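Local coordinates for protein DYNE7 (Micromonospora chersina, PDB 2XEM) that probably cleaves the thioester of a polyene intermediate in enediyne biosynthesis, as the hot-dog fold thioesterase of the dynemicin pathway, at residues Ile95-Asp100 against Gln117-Met122; His43-His48 against Ala136-Ala141; Tyr11-Val16 against Val81-Met86. All coordinates share one frame; numbering follows the deposited sequence.

Contact 1. Residues Ile95-Asp100 against Gln117-Met122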
loop_
_atom_site.group_PDB
_atom_site.type_symbol
_atom_site.label_atom_id
_atom_site.label_comp_id
_atom_site.label_asym_id
_atom_site.label_seq_id
_atom_site.Cartn_x
_atom_site.Cartn_y
_atom_site.Cartn_z
ATOM N N ILE D 95 -9.068 15.801 -18.065
ATOM C CA ILE D 95 -7.950 15.209 -18.794
ATOM C C ILE D 95 -8.146 13.699 -18.772
ATOM O O ILE D 95 -8.171 13.108 -17.699
ATOM C CB ILE D 95 -6.576 15.597 -18.130
ATOM C CG1 ILE D 95 -6.370 17.134 -18.043
ATOM C CG2 ILE D 95 -5.414 14.901 -18.838
ATOM C CD1 ILE D 95 -5.356 17.568 -16.978
ATOM N N ALA D 96 -8.231 13.075 -19.945
ATOM C CA ALA D 96 -8.236 11.618 -20.080
ATOM C C ALA D 96 -6.876 11.185 -20.597
ATOM O O ALA D 96 -6.404 11.698 -21.609
ATOM C CB ALA D 96 -9.348 11.173 -21.029
ATOM N N MET D 97 -6.223 10.290 -19.851
ATOM C CA MET D 97 -4.913 9.697 -20.144
ATOM C C MET D 97 -5.076 8.212 -20.344
ATOM O O MET D 97 -5.966 7.625 -19.735
ATOM C CB MET D 97 -3.957 9.896 -18.953
ATOM C CG MET D 97 -3.488 11.324 -18.782
ATOM S SD MET D 97 -2.928 11.602 -17.086
ATOM C CE MET D 97 -4.578 11.704 -16.233
ATOM N N SER D 98 -4.229 7.611 -21.194
ATOM C CA SER D 98 -4.136 6.159 -21.371
ATOM C C SER D 98 -2.726 5.659 -21.081
ATOM O O SER D 98 -1.767 6.431 -21.131
ATOM C CB SER D 98 -4.596 5.728 -22.767
ATOM O OG SER D 98 -3.847 6.401 -23.768
ATOM N N PHE D 99 -2.616 4.367 -20.722
ATOM C CA PHE D 99 -1.377 3.766 -20.206
ATOM C C PHE D 99 -1.176 2.404 -20.819
ATOM O O PHE D 99 -2.129 1.631 -20.894
ATOM C CB PHE D 99 -1.396 3.637 -18.672
ATOM C CG PHE D 99 -1.699 4.907 -17.908
ATOM C CD1 PHE D 99 -0.669 5.709 -17.426
ATOM C CD2 PHE D 99 -3.015 5.289 -17.649
ATOM C CE1 PHE D 99 -0.949 6.885 -16.721
ATOM C CE2 PHE D 99 -3.291 6.471 -16.954
ATOM C CZ PHE D 99 -2.251 7.258 -16.491
ATOM N N ASP D 100 0.047 2.147 -21.319
ATOM C CA ASP D 100 0.539 0.817 -21.609
ATOM C C ASP D 100 1.520 0.453 -20.506
ATOM O O ASP D 100 2.339 1.285 -20.124
ATOM C CB ASP D 100 1.272 0.775 -22.960
ATOM C CG ASP D 100 0.392 0.727 -24.206
ATOM O OD1 ASP D 100 -0.855 0.654 -24.066
ATOM O OD2 ASP D 100 0.949 0.717 -25.314
ATOM N N GLN D 117 -7.407 6.669 -17.311
ATOM C CA GLN D 117 -7.856 7.444 -16.161
ATOM C C GLN D 117 -8.342 8.794 -16.652
ATOM O O GLN D 117 -7.735 9.359 -17.572
ATOM C CB GLN D 117 -6.649 7.650 -15.241
ATOM C CG GLN D 117 -6.930 8.269 -13.934
ATOM C CD GLN D 117 -5.611 8.447 -13.269
ATOM O OE1 GLN D 117 -4.919 9.441 -13.481
ATOM N NE2 GLN D 117 -5.180 7.423 -12.573
ATOM N N THR D 118 -9.409 9.321 -16.022
ATOM C CA THR D 118 -9.821 10.709 -16.232
ATOM C C THR D 118 -9.605 11.457 -14.953
ATOM O O THR D 118 -10.016 10.992 -13.898
ATOM C CB THR D 118 -11.291 10.823 -16.693
ATOM O OG1 THR D 118 -11.518 9.901 -17.742
ATOM C CG2 THR D 118 -11.660 12.243 -17.157
ATOM N N VAL D 119 -8.976 12.622 -15.042
ATOM C CA VAL D 119 -8.781 13.510 -13.897
ATOM C C VAL D 119 -9.420 14.875 -14.124
ATOM O O VAL D 119 -9.529 15.325 -15.266
ATOM C CB VAL D 119 -7.294 13.653 -13.454
ATOM C CG1 VAL D 119 -6.635 12.315 -13.180
ATOM C CG2 VAL D 119 -6.473 14.527 -14.432
ATOM N N ALA D 120 -9.847 15.525 -13.055
ATOM C CA ALA D 120 -10.350 16.895 -13.122
ATOM C C ALA D 120 -9.415 17.802 -12.312
ATOM O O ALA D 120 -8.963 17.416 -11.232
ATOM C CB ALA D 120 -11.767 16.959 -12.553
ATOM N N CYS D 121 -9.093 18.984 -12.849
ATOM C CA CYS D 121 -8.338 19.997 -12.133
ATOM C C CYS D 121 -9.308 20.762 -11.236
ATOM O O CYS D 121 -10.318 21.287 -11.715
ATOM C CB CYS D 121 -7.627 20.929 -13.112
ATOM S SG CYS D 121 -6.383 20.100 -14.132
ATOM N N MET D 122 -9.011 20.797 -9.938
ATOM C CA MET D 122 -9.859 21.468 -8.955
ATOM C C MET D 122 -9.042 22.279 -7.973
ATOM O O MET D 122 -7.846 22.053 -7.816
ATOM C CB MET D 122 -10.757 20.487 -8.178
ATOM C CG MET D 122 -11.312 19.346 -8.992
ATOM S SD MET D 122 -13.076 19.180 -8.787
ATOM C CE MET D 122 -13.562 19.629 -10.384
#
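The F99 ring and the Q117 amide are the flat groups at this contact. The edge of the ring is met by the aliphatic CB of Q117, near the ring plane and 3.9 Å from F99 CE2; the Q117 amide beyond is turned 62° from the ring. With CG anti to the backbone N (chi1 -173°), the extended Q117 chain runs beside M97, and the two side chains point the same way. The methyl end of M97 serves two partners: CE sits 3.6 Å from Q117 OE1 and 3.7 Å from V119 CG1. Further along the same face, I95 CB meets V119 CG2 at 3.9 Å, while I95 CD1 reaches C121 SG at the same distance. On the other face A96 lies beside T118 as a non-hydrogen-bonded pair, and T118 OG1 hydrogen-bonds D66.

Beneath these groups lies a regular antiparallel hairpin of strands 94-105 and 110-124, a worked case of backbone pairing that also sorts side chains. I95 pairs with V119 and M97 with Q117 through both N-H groups of each pair; the bond from M97 N to Q117 O, 2.9 Å long, is nearly straight at 172°.

The face carrying I95, M97, Q117 and V119 looks onto helix 32-48 of the hot-dog fold, and Q117 also packs on F30 of the second subunit. Its chemistry is mixed: methyls of M97 and V119 lie against the buried amide oxygen, while I95 and C121 form a purely apolar end further along. The hairpin thus holds Q117 OE1 against the central helix, where R41 NH1 hydrogen-bonds it and the arginine probably offsets part of the cost of burying it.

Contact 2. Residues His43-His48 against Ala136-Ala141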
loop_
_atom_site.group_PDB
_atom_site.type_symbol
_atom_site.label_atom_id
_atom_site.label_comp_id
_atom_site.label_asym_id
_atom_site.label_seq_id
_atom_site.Cartn_x
_atom_site.Cartn_y
_atom_site.Cartn_z
ATOM N N HIS D 43 5.170 11.947 -11.799
ATOM C CA HIS D 43 6.511 11.996 -12.403
ATOM C C HIS D 43 6.429 12.897 -13.661
ATOM O O HIS D 43 7.310 13.729 -13.878
ATOM C CB HIS D 43 7.008 10.565 -12.718
ATOM C CG HIS D 43 8.464 10.404 -13.087
ATOM N ND1 HIS D 43 9.378 11.483 -13.072
ATOM C CD2 HIS D 43 9.124 9.292 -13.511
ATOM C CE1 HIS D 43 10.553 10.968 -13.432
ATOM N NE2 HIS D 43 10.448 9.657 -13.712
ATOM N N PHE D 44 5.348 12.772 -14.442
ATOM C CA PHE D 44 5.071 13.603 -15.607
ATOM C C PHE D 44 5.056 15.089 -15.257
ATOM O O PHE D 44 5.739 15.866 -15.913
ATOM C CB PHE D 44 3.756 13.197 -16.304
ATOM C CG PHE D 44 3.472 14.056 -17.518
ATOM C CD1 PHE D 44 4.132 13.828 -18.719
ATOM C CD2 PHE D 44 2.584 15.128 -17.443
ATOM C CE1 PHE D 44 3.903 14.644 -19.828
ATOM C CE2 PHE D 44 2.387 15.973 -18.547
ATOM C CZ PHE D 44 3.036 15.713 -19.730
ATOM N N LEU D 45 4.289 15.469 -14.231
ATOM C CA LEU D 45 4.276 16.824 -13.683
ATOM C C LEU D 45 5.654 17.309 -13.259
ATOM O O LEU D 45 6.008 18.422 -13.606
ATOM C CB LEU D 45 3.293 16.937 -12.503
ATOM C CG LEU D 45 1.823 16.632 -12.772
ATOM C CD1 LEU D 45 1.037 16.635 -11.488
ATOM C CD2 LEU D 45 1.204 17.597 -13.742
ATOM N N ALA D 46 6.443 16.483 -12.519
ATOM C CA ALA D 46 7.799 16.889 -12.095
ATOM C C ALA D 46 8.739 17.131 -13.303
ATOM O O ALA D 46 9.552 18.065 -13.283
ATOM C CB ALA D 46 8.396 15.862 -11.127
ATOM N N ASP D 47 8.598 16.323 -14.361
ATOM C CA ASP D 47 9.429 16.420 -15.556
ATOM C C ASP D 47 9.006 17.544 -16.495
ATOM O O ASP D 47 9.860 18.201 -17.074
ATOM C CB ASP D 47 9.409 15.088 -16.335
ATOM C CG ASP D 47 10.200 13.965 -15.705
ATOM O OD1 ASP D 47 11.078 14.254 -14.859
ATOM O OD2 ASP D 47 9.941 12.793 -16.053
ATOM N N HIS D 48 7.693 17.768 -16.663
ATOM C CA HIS D 48 7.197 18.544 -17.810
ATOM C C HIS D 48 6.261 19.683 -17.437
ATOM O O HIS D 48 5.964 20.519 -18.276
ATOM C CB HIS D 48 6.554 17.600 -18.868
ATOM C CG HIS D 48 7.516 16.597 -19.422
ATOM N ND1 HIS D 48 8.688 16.991 -20.057
ATOM C CD2 HIS D 48 7.476 15.248 -19.388
ATOM C CE1 HIS D 48 9.306 15.873 -20.399
ATOM N NE2 HIS D 48 8.616 14.798 -20.016
ATOM N N ALA D 136 -2.359 26.185 -18.266
ATOM C CA ALA D 136 -1.739 26.280 -19.599
ATOM C C ALA D 136 -0.492 25.384 -19.723
ATOM O O ALA D 136 -0.343 24.676 -20.713
ATOM C CB ALA D 136 -1.389 27.720 -19.891
ATOM N N GLU D 137 0.351 25.367 -18.669
ATOM C CA GLU D 137 1.591 24.600 -18.621
ATOM C C GLU D 137 1.332 23.097 -18.783
ATOM O O GLU D 137 2.085 22.420 -19.497
ATOM C CB GLU D 137 2.316 24.879 -17.300
ATOM C CG GLU D 137 3.665 24.197 -17.197
ATOM C CD GLU D 137 4.354 24.318 -15.853
ATOM O OE1 GLU D 137 5.590 24.155 -15.822
ATOM O OE2 GLU D 137 3.678 24.595 -14.839
ATOM N N LEU D 138 0.267 22.590 -18.124
ATOM C CA LEU D 138 -0.123 21.195 -18.185
ATOM C C LEU D 138 -0.735 20.859 -19.558
ATOM O O LEU D 138 -0.386 19.840 -20.134
ATOM C CB LEU D 138 -1.096 20.860 -17.026
ATOM C CG LEU D 138 -1.611 19.424 -16.902
ATOM C CD1 LEU D 138 -0.439 18.380 -16.965
ATOM C CD2 LEU D 138 -2.396 19.258 -15.609
ATOM N N ARG D 139 -1.632 21.712 -20.077
ATOM C CA ARG D 139 -2.179 21.586 -21.436
ATOM C C ARG D 139 -1.029 21.419 -22.455
ATOM O O ARG D 139 -1.008 20.455 -23.226
ATOM C CB ARG D 139 -3.024 22.844 -21.792
ATOM C CG ARG D 139 -3.892 22.674 -23.036
ATOM C CD ARG D 139 -4.041 23.961 -23.837
ATOM N NE ARG D 139 -4.652 23.754 -25.158
ATOM C CZ ARG D 139 -3.996 23.367 -26.256
ATOM N NH1 ARG D 139 -2.696 23.095 -26.206
ATOM N NH2 ARG D 139 -4.642 23.234 -27.408
ATOM N N ARG D 140 -0.076 22.358 -22.413
ATOM C CA ARG D 140 1.142 22.414 -23.207
ATOM C C ARG D 140 1.951 21.087 -23.103
ATOM O O ARG D 140 2.316 20.495 -24.111
ATOM C CB ARG D 140 1.968 23.613 -22.691
ATOM C CG ARG D 140 2.890 24.250 -23.662
ATOM C CD ARG D 140 3.238 25.676 -23.258
ATOM N NE ARG D 140 4.041 25.767 -22.026
ATOM C CZ ARG D 140 3.733 26.526 -20.973
ATOM N NH1 ARG D 140 2.636 27.276 -20.980
ATOM N NH2 ARG D 140 4.514 26.539 -19.908
ATOM N N ALA D 141 2.184 20.620 -21.887
ATOM C CA ALA D 141 2.984 19.418 -21.610
ATOM C C ALA D 141 2.282 18.123 -22.123
ATOM O O ALA D 141 2.909 17.306 -22.823
ATOM C CB ALA D 141 3.279 19.328 -20.119
#
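The C-terminal end of the central hot-dog helix, residues 43-48 of helix 32-48, meets the start of the final helix, 136-143, and F44, L45 and H48 form its half of the contact. The two segments cross almost at right angles (99°), with axes 10.6 Å apart at closest approach, and they meet by packing alone. F44 points toward the second helix. Its CG is anti to the backbone N (chi1 -180°), which carries the ring out so that its edge abuts A141: CZ is 3.5 Å from A141 C, which lies in the ring plane, and 3.6 Å from A141 CB. One face of the ring is roofed near the rim by CB of H48, one helical turn on. L138 fills the neighbouring position. Its CD1 lies 4.0 Å from F44 CE2 and 3.7 Å from L45 CD2, so a single methyl wedges against both residues. The methyl of A141 in turn is pressed close to the helix end, with its CB 3.5 Å from H48 O. Were the phenylalanine at F44 cut back to an alanine, A141 and L138 would probably lose the ring edge they pack against, and a gap would open between the helices.

Around this apolar patch, the E137 carboxylate makes weak hydrogen bonds to the backbone N of G51 and V52 in the start of helix 50-55, and the F44 ring meets that of Y11 edge-to-face. The small A141 lets the final helix come up to the end of the central helix, the one that the sheet wraps in the hot-dog fold.

Contact 3. Residues Tyr11-Val16 against Val81-Met86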
loop_
_atom_site.group_PDB
_atom_site.type_symbol
_atom_site.label_atom_id
_atom_site.label_comp_id
_atom_site.label_asym_id
_atom_site.label_seq_id
_atom_site.Cartn_x
_atom_site.Cartn_y
_atom_site.Cartn_z
ATOM N N TYR D 11 5.061 9.382 -22.824
ATOM C CA TYR D 11 5.811 9.659 -21.617
ATOM C C TYR D 11 6.077 8.337 -20.886
ATOM O O TYR D 11 5.139 7.552 -20.673
ATOM C CB TYR D 11 5.039 10.637 -20.729
ATOM C CG TYR D 11 5.775 10.861 -19.442
ATOM C CD1 TYR D 11 6.911 11.660 -19.398
ATOM C CD2 TYR D 11 5.383 10.211 -18.276
ATOM C CE1 TYR D 11 7.641 11.808 -18.221
ATOM C CE2 TYR D 11 6.097 10.363 -17.092
ATOM C CZ TYR D 11 7.218 11.168 -17.068
ATOM O OH TYR D 11 7.911 11.323 -15.911
ATOM N N VAL D 12 7.333 8.108 -20.482
ATOM C CA VAL D 12 7.730 6.845 -19.884
ATOM C C VAL D 12 8.038 7.048 -18.418
ATOM O O VAL D 12 8.921 7.850 -18.077
ATOM C CB VAL D 12 8.907 6.179 -20.620
ATOM C CG1 VAL D 12 9.339 4.889 -19.900
ATOM C CG2 VAL D 12 8.538 5.889 -22.069
ATOM N N HIS D 13 7.247 6.371 -17.541
ATOM C CA HIS D 13 7.585 6.265 -16.130
ATOM C C HIS D 13 8.105 4.873 -15.864
ATOM O O HIS D 13 7.375 3.907 -16.059
ATOM C CB HIS D 13 6.371 6.591 -15.239
ATOM C CG HIS D 13 6.581 6.266 -13.792
ATOM N ND1 HIS D 13 7.414 7.001 -12.993
ATOM C CD2 HIS D 13 6.072 5.241 -13.070
ATOM C CE1 HIS D 13 7.377 6.425 -11.808
ATOM N NE2 HIS D 13 6.567 5.375 -11.801
ATOM N N ARG D 14 9.362 4.766 -15.424
ATOM C CA ARG D 14 10.008 3.490 -15.133
ATOM C C ARG D 14 9.690 3.065 -13.699
ATOM O O ARG D 14 9.879 3.841 -12.767
ATOM C CB ARG D 14 11.520 3.641 -15.329
ATOM C CG ARG D 14 12.314 2.347 -15.198
ATOM C CD ARG D 14 13.796 2.667 -15.227
ATOM N NE ARG D 14 14.635 1.546 -14.791
ATOM C CZ ARG D 14 14.992 1.311 -13.531
ATOM N NH1 ARG D 14 14.538 2.080 -12.547
ATOM N NH2 ARG D 14 15.780 0.282 -13.241
ATOM N N HIS D 15 9.229 1.825 -13.521
ATOM C CA HIS D 15 8.945 1.284 -12.198
ATOM C C HIS D 15 9.547 -0.109 -12.042
ATOM O O HIS D 15 9.320 -0.965 -12.873
ATOM C CB HIS D 15 7.430 1.306 -11.918
ATOM C CG HIS D 15 7.029 0.495 -10.729
ATOM N ND1 HIS D 15 6.641 -0.804 -10.911
ATOM C CD2 HIS D 15 7.022 0.762 -9.401
ATOM C CE1 HIS D 15 6.440 -1.309 -9.717
ATOM N NE2 HIS D 15 6.622 -0.421 -8.777
ATOM N N VAL D 16 10.325 -0.331 -10.987
ATOM C CA VAL D 16 10.820 -1.673 -10.670
ATOM C C VAL D 16 9.857 -2.290 -9.639
ATOM O O VAL D 16 9.617 -1.696 -8.590
ATOM C CB VAL D 16 12.307 -1.672 -10.212
ATOM C CG1 VAL D 16 12.769 -3.076 -9.791
ATOM C CG2 VAL D 16 13.215 -1.107 -11.324
ATOM N N VAL D 81 9.244 -2.264 -15.322
ATOM C CA VAL D 81 8.014 -1.977 -16.057
ATOM C C VAL D 81 8.056 -0.534 -16.507
ATOM O O VAL D 81 8.319 0.350 -15.696
ATOM C CB VAL D 81 6.728 -2.278 -15.227
ATOM C CG1 VAL D 81 5.448 -1.965 -16.036
ATOM C CG2 VAL D 81 6.720 -3.718 -14.711
ATOM N N GLU D 82 7.835 -0.306 -17.812
ATOM C CA GLU D 82 7.618 1.047 -18.305
ATOM C C GLU D 82 6.124 1.336 -18.317
ATOM O O GLU D 82 5.358 0.616 -18.957
ATOM C CB GLU D 82 8.190 1.207 -19.686
ATOM C CG GLU D 82 9.689 1.244 -19.682
ATOM C CD GLU D 82 10.272 1.548 -21.044
ATOM O OE1 GLU D 82 9.513 1.668 -22.036
ATOM O OE2 GLU D 82 11.513 1.648 -21.113
ATOM N N VAL D 83 5.717 2.338 -17.538
ATOM C CA VAL D 83 4.341 2.824 -17.522
ATOM C C VAL D 83 4.310 3.966 -18.551
ATOM O O VAL D 83 4.810 5.054 -18.291
ATOM C CB VAL D 83 3.872 3.252 -16.105
ATOM C CG1 VAL D 83 2.390 3.667 -16.129
ATOM C CG2 VAL D 83 4.096 2.118 -15.088
ATOM N N ARG D 84 3.797 3.663 -19.750
ATOM C CA ARG D 84 3.831 4.577 -20.877
ATOM C C ARG D 84 2.518 5.319 -20.972
ATOM O O ARG D 84 1.484 4.710 -21.216
ATOM C CB ARG D 84 4.140 3.809 -22.170
ATOM C CG ARG D 84 5.447 3.038 -22.088
ATOM C CD ARG D 84 5.641 2.258 -23.347
ATOM N NE ARG D 84 6.910 1.534 -23.351
ATOM C CZ ARG D 84 7.258 0.654 -24.282
ATOM N NH1 ARG D 84 6.430 0.379 -25.288
ATOM N NH2 ARG D 84 8.425 0.038 -24.214
ATOM N N MET D 85 2.556 6.635 -20.764
ATOM C CA MET D 85 1.365 7.470 -20.710
ATOM C C MET D 85 1.141 8.278 -21.991
ATOM O O MET D 85 2.072 8.865 -22.545
ATOM C CB MET D 85 1.425 8.401 -19.502
ATOM C CG MET D 85 0.123 9.120 -19.219
ATOM S SD MET D 85 0.255 10.146 -17.738
ATOM C CE MET D 85 1.370 11.476 -18.390
ATOM N N MET D 86 -0.114 8.347 -22.426
ATOM C CA MET D 86 -0.526 9.218 -23.532
ATOM C C MET D 86 -1.759 10.018 -23.175
ATOM O O MET D 86 -2.593 9.544 -22.404
ATOM C CB MET D 86 -0.802 8.381 -24.784
ATOM C CG MET D 86 0.456 7.736 -25.314
ATOM S SD MET D 86 0.415 7.248 -26.999
ATOM C CE MET D 86 0.652 8.858 -27.812
#
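Y11, H13 and H15 pair with M85, V83 and V81 in an antiparallel ladder of six backbone hydrogen bonds, the two strand segments lying 4.5 Å apart at an angle of 154°. The ladder joins the first strand of the hot-dog sheet to strand 80-91. Its bonds range upward from 2.7 Å, the length from V83 N to H13 O. The longest, from Y11 N to M85 O at 3.0 Å, is also the most bent at 148°.

One face of the pair turns to helix 32-48. There the Y11 ring, thrown out by a CG anti to the backbone N (chi1 177°), is approached obliquely by the methyl of M85, with CE 4.2 Å from Y11 CD2; beyond it Y11 OH hydrogen-bonds D47 of the helix. V83 CG2 lies at the edge of the H13 ring, near its plane.

On the opposite face charge replaces aromatic packing. R14 NE makes a salt bridge with E80, and V12 crosses the acidic side chain of its diagonal neighbour, CG1 lying 3.7 Å from E82 CD. That carboxylate is gripped side-on by R84: NE and NH2 each sit 2.9 Å from the single oxygen E82 OE1, which lies in the guanidinium plane.

From the N terminus, strand 11-16 opens contact 3, and helix residues 43-48 open contact 2 before strand 81-86 returns to close contact 3; the two loops therefore cross. The chain then turns into strand 94-105, where contact 1 opens, and 117-122 closes it as a short hairpin. Contact 3 and contact 1 follow in series, and contact 1 is nested within the long loop that 136-141 finally shuts. Contacts 1 and 3 share one sheet, since strands 80-91 and 94-105 are neighbours, with M85 packed against M97 and F99. Contact 2 binds the two helices beside it, touching contact 1 through I95 and L138, and contact 3 through D47 and Y11.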